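Local coordinates for RNA-binding protein (Porphyromonas gingivalis W83, PDB 7JLY) that probably binds RNA through an RNA recognition motif and can bind calcium, at residues 24-29 / 58-63; 49-52 / 56-59. One frame throughout, in Å; residues are numbered along the deposited sequence.

Contact 1 of 2, residues 24-29 / 58-63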
# COMPACT_ATOMS: atom_id res chain seq x y z
N GLN A 24 -7.97 3.67 2.36
CA GLN A 24 -9.04 4.63 2.09
C GLN A 24 -9.73 5.07 3.39
O GLN A 24 -10.50 6.04 3.40
CB GLN A 24 -10.07 4.04 1.11
CG GLN A 24 -11.05 3.08 1.74
CD GLN A 24 -12.02 2.48 0.73
OE1 GLN A 24 -12.03 2.87 -0.44
NE2 GLN A 24 -12.83 1.53 1.18
N GLN A 25 -9.44 4.37 4.48
CA GLN A 25 -9.91 4.78 5.80
C GLN A 25 -9.38 6.15 6.22
O GLN A 25 -10.01 6.81 7.05
CB GLN A 25 -9.49 3.76 6.86
CG GLN A 25 -10.13 2.36 6.70
CD GLN A 25 -9.61 1.38 7.75
OE1 GLN A 25 -10.37 0.88 8.57
NE2 GLN A 25 -8.31 1.12 7.72
N TYR A 26 -8.25 6.57 5.65
CA TYR A 26 -7.56 7.80 6.07
C TYR A 26 -7.75 8.96 5.10
O TYR A 26 -7.41 10.08 5.44
CB TYR A 26 -6.05 7.52 6.25
CG TYR A 26 -5.87 6.38 7.21
CD1 TYR A 26 -6.03 6.57 8.59
CD2 TYR A 26 -5.64 5.09 6.76
CE1 TYR A 26 -5.91 5.52 9.47
CE2 TYR A 26 -5.52 4.03 7.63
CZ TYR A 26 -5.66 4.25 8.99
OH TYR A 26 -5.55 3.18 9.86
N GLY A 27 -8.30 8.69 3.92
CA GLY A 27 -8.47 9.72 2.90
C GLY A 27 -8.68 9.12 1.53
O GLY A 27 -8.67 7.89 1.40
N ALA A 28 -8.86 9.96 0.51
CA ALA A 28 -9.12 9.46 -0.85
C ALA A 28 -7.93 8.70 -1.42
O ALA A 28 -6.80 9.17 -1.33
CB ALA A 28 -9.49 10.61 -1.79
N VAL A 29 -8.20 7.55 -2.02
CA VAL A 29 -7.19 6.74 -2.70
C VAL A 29 -7.46 6.80 -4.19
O VAL A 29 -8.61 6.64 -4.61
CB VAL A 29 -7.23 5.28 -2.23
CG1 VAL A 29 -6.39 4.38 -3.13
CG2 VAL A 29 -6.80 5.16 -0.76
N ARG A 58 0.41 10.88 5.07
CA ARG A 58 1.34 10.90 6.21
C ARG A 58 0.65 10.39 7.47
O ARG A 58 1.27 9.70 8.29
CB ARG A 58 1.89 12.31 6.43
CG ARG A 58 2.74 12.78 5.26
CD ARG A 58 3.58 14.02 5.59
NE ARG A 58 4.43 14.40 4.46
CZ ARG A 58 4.09 15.30 3.54
NH1 ARG A 58 2.92 15.93 3.62
NH2 ARG A 58 4.92 15.59 2.54
N ARG A 59 -0.63 10.73 7.63
CA ARG A 59 -1.40 10.24 8.77
C ARG A 59 -1.54 8.72 8.70
O ARG A 59 -1.40 8.03 9.71
CB ARG A 59 -2.78 10.90 8.81
CG ARG A 59 -3.77 10.19 9.70
CD ARG A 59 -5.16 10.79 9.54
NE ARG A 59 -5.20 12.16 10.06
CZ ARG A 59 -5.42 12.44 11.34
NH1 ARG A 59 -5.62 11.45 12.20
NH2 ARG A 59 -5.46 13.70 11.75
N ALA A 60 -1.81 8.19 7.51
CA ALA A 60 -1.98 6.75 7.36
C ALA A 60 -0.68 6.03 7.71
O ALA A 60 -0.69 5.03 8.42
CB ALA A 60 -2.43 6.38 5.95
N ILE A 61 0.44 6.56 7.23
CA ILE A 61 1.73 5.94 7.52
C ILE A 61 2.01 5.95 9.03
O ILE A 61 2.48 4.96 9.59
CB ILE A 61 2.86 6.67 6.75
CG1 ILE A 61 2.76 6.33 5.26
CG2 ILE A 61 4.24 6.30 7.32
CD1 ILE A 61 3.42 7.35 4.35
N GLU A 62 1.68 7.05 9.69
CA GLU A 62 1.96 7.20 11.12
C GLU A 62 1.12 6.22 11.95
O GLU A 62 1.59 5.64 12.92
CB GLU A 62 1.70 8.64 11.56
CG GLU A 62 1.84 8.89 13.07
CD GLU A 62 3.28 8.95 13.52
OE1 GLU A 62 4.19 8.99 12.65
OE2 GLU A 62 3.52 8.95 14.75
N GLU A 63 -0.13 6.04 11.55
CA GLU A 63 -1.01 5.13 12.26
C GLU A 63 -0.62 3.68 11.99
O GLU A 63 -0.54 2.85 12.90
CB GLU A 63 -2.48 5.36 11.89
CG GLU A 63 -3.41 4.26 12.43
CD GLU A 63 -4.85 4.69 12.52
OE1 GLU A 63 -5.10 5.92 12.69
OE2 GLU A 63 -5.73 3.81 12.44
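Tyr26 turns its CG opposite its own carbonyl carbon and beside its backbone N (chi1 -55°), which lays the ring over helix 54-64; from the helix, Glu63 extends with CG anti to its backbone N (chi1 170°) and brings its carboxylate to the far end of the ring. Ala60 CA lies over one ring face, 4.1 Å from the centroid of the Tyr26 ring, in a CH-pi contact, while Ala60 CB sits by the CG-CD2 side of the ring, 3.6 Å from Tyr26 CD2. A residue as small as alanine suits this place because the ring can settle close against the helix backbone. Gln25 CB lies over the opposite face, toward the rim, and Arg59 CG comes obliquely to within 4.4 Å of Tyr26 CD1. Within the RNA recognition motif, this joins the loop after helix 16-23 to the second helix, and Tyr26 also reaches Met51 of strand 46-51. Tyrosine fits because its ring packs against apolar atoms while its hydroxyl can pair with a carboxylate. Tyr26 OH gives a hydrogen bond of 2.7 Å to Glu63 OE2. The carboxylate stands at the ring edge, its plane nearly perpendicular to the ring, and OE2 is met from well above the carboxylate plane. The CH-pi contact on one face and the hydrogen bond at the hydroxyl would together limit how the ring can turn. The short O-H to carboxylate bond probably favours an ionised Glu63, whose negative charge would in turn polarise the phenol.

Contact 2 of 2, residues 49-52 / 56-59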
# COMPACT_ATOMS: atom_id res chain seq x y z
N VAL A 49 0.19 2.39 -3.09
CA VAL A 49 -1.09 3.07 -3.02
C VAL A 49 -0.87 4.58 -3.16
O VAL A 49 -0.03 5.15 -2.47
CB VAL A 49 -1.84 2.79 -1.70
CG1 VAL A 49 -3.14 3.57 -1.68
CG2 VAL A 49 -2.09 1.28 -1.52
N GLU A 50 -1.62 5.23 -4.04
CA GLU A 50 -1.55 6.68 -4.15
C GLU A 50 -2.76 7.29 -3.47
O GLU A 50 -3.89 6.83 -3.65
CB GLU A 50 -1.49 7.12 -5.62
CG GLU A 50 -0.11 6.97 -6.23
CD GLU A 50 -0.04 7.52 -7.64
OE1 GLU A 50 -0.50 8.66 -7.86
OE2 GLU A 50 0.48 6.81 -8.53
N MET A 51 -2.51 8.31 -2.66
CA MET A 51 -3.57 9.05 -2.00
C MET A 51 -3.51 10.49 -2.47
O MET A 51 -2.43 11.03 -2.70
CB MET A 51 -3.43 8.96 -0.47
CG MET A 51 -3.67 7.55 0.07
SD MET A 51 -3.58 7.50 1.86
CE MET A 51 -5.13 8.30 2.29
N GLU A 52 -4.67 11.11 -2.65
CA GLU A 52 -4.69 12.44 -3.27
C GLU A 52 -4.13 13.53 -2.35
O GLU A 52 -3.53 14.49 -2.81
CB GLU A 52 -6.11 12.80 -3.72
CG GLU A 52 -6.21 14.12 -4.51
CD GLU A 52 -5.33 14.15 -5.78
OE1 GLU A 52 -5.24 13.12 -6.49
OE2 GLU A 52 -4.71 15.22 -6.06
N ASP A 56 -3.26 13.31 4.59
CA ASP A 56 -3.90 12.05 4.93
C ASP A 56 -2.95 10.85 4.76
O ASP A 56 -3.00 9.90 5.55
CB ASP A 56 -5.17 11.85 4.08
CG ASP A 56 -6.30 12.78 4.52
OD1 ASP A 56 -6.32 13.20 5.70
OD2 ASP A 56 -7.18 13.10 3.69
N ALA A 57 -2.09 10.89 3.74
CA ALA A 57 -1.12 9.83 3.50
C ALA A 57 -0.13 9.73 4.65
O ALA A 57 0.15 8.64 5.16
CB ALA A 57 -0.39 10.07 2.18
N ARG A 58 0.41 10.88 5.07
CA ARG A 58 1.34 10.90 6.21
C ARG A 58 0.65 10.39 7.47
O ARG A 58 1.27 9.70 8.29
CB ARG A 58 1.89 12.31 6.43
CG ARG A 58 2.74 12.78 5.26
CD ARG A 58 3.58 14.02 5.59
NE ARG A 58 4.43 14.40 4.46
CZ ARG A 58 4.09 15.30 3.54
NH1 ARG A 58 2.92 15.93 3.62
NH2 ARG A 58 4.92 15.59 2.54
N ARG A 59 -0.63 10.73 7.63
CA ARG A 59 -1.40 10.24 8.77
C ARG A 59 -1.54 8.72 8.70
O ARG A 59 -1.40 8.03 9.71
CB ARG A 59 -2.78 10.90 8.81
CG ARG A 59 -3.77 10.19 9.70
CD ARG A 59 -5.16 10.79 9.54
NE ARG A 59 -5.20 12.16 10.06
CZ ARG A 59 -5.42 12.44 11.34
NH1 ARG A 59 -5.62 11.45 12.20
NH2 ARG A 59 -5.46 13.70 11.75
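Met51 and Ala57 meet where strand 46-51 of the RNA recognition motif, a beta-alpha-beta-beta-alpha-beta fold, passes beneath helix 54-64. Met51 is the last residue of that strand, and its side chain rises on the face of the sheet that carries the helices. The course of its side chain explains the contact. CB starts the approach, 4.2 Å from Ala57 CB. The first torsion sets CG beside the backbone N (chi1 -67°), and the chain then runs extended through chi2 toward the helix. SD lies against Ala57 itself, 3.8 Å from Ala57 CA and 4.1 Å from Ala57 CB. At chi3 (73°) the chain bends, carrying the methyl CE back along the helix toward its N-terminal end. Methionine is well suited here: its unbranched, flexible thioether can follow the helix surface and finish in an apolar methyl. Alanine, across from it, offers only a methyl, so the helix backbone can come close to the strand; Ala57 CB also touches Met3 of the central strand 3-8. Leu23 of helix 16-23 and Ile5 of strand 3-8 pack on Met51 as well, so that the side chain lies in the buried layer between sheet and helices. Asp56 takes a different role. Its backbone N donates to OD2 of Asp53, the residue just ahead of helix 54-64, and Glu54, the first residue of the helix, is a calcium ligand seen in a crystal of this protein. Only the CB of the Asp56 side chain joins the apolar contact: the Met51 and Asp56 side chains cross at about a right angle, and Met51 CE stops 4.0 Å from Asp56 CB.

From the N terminus, the chain runs along strand 3-8 and helix 16-23 into the loop that leads to strand 29-36, the first half of contact 1. It then makes strands 29-36 and 46-51, reaches 49-52, turns through a short connection and enters helix 54-64. Contact 2 closes this tight strand-to-helix turn, and its span nests inside the longer one that contact 1 closes on the same helix, where Arg58 and Arg59 belong to both. The first segments are also neighbours: Ala28 O and Glu52 N are 3.2 Å apart, a probable hydrogen bond. Contact 1 thus ties the loop after helix 16-23, and contact 2 the end of strand 46-51, to one helix.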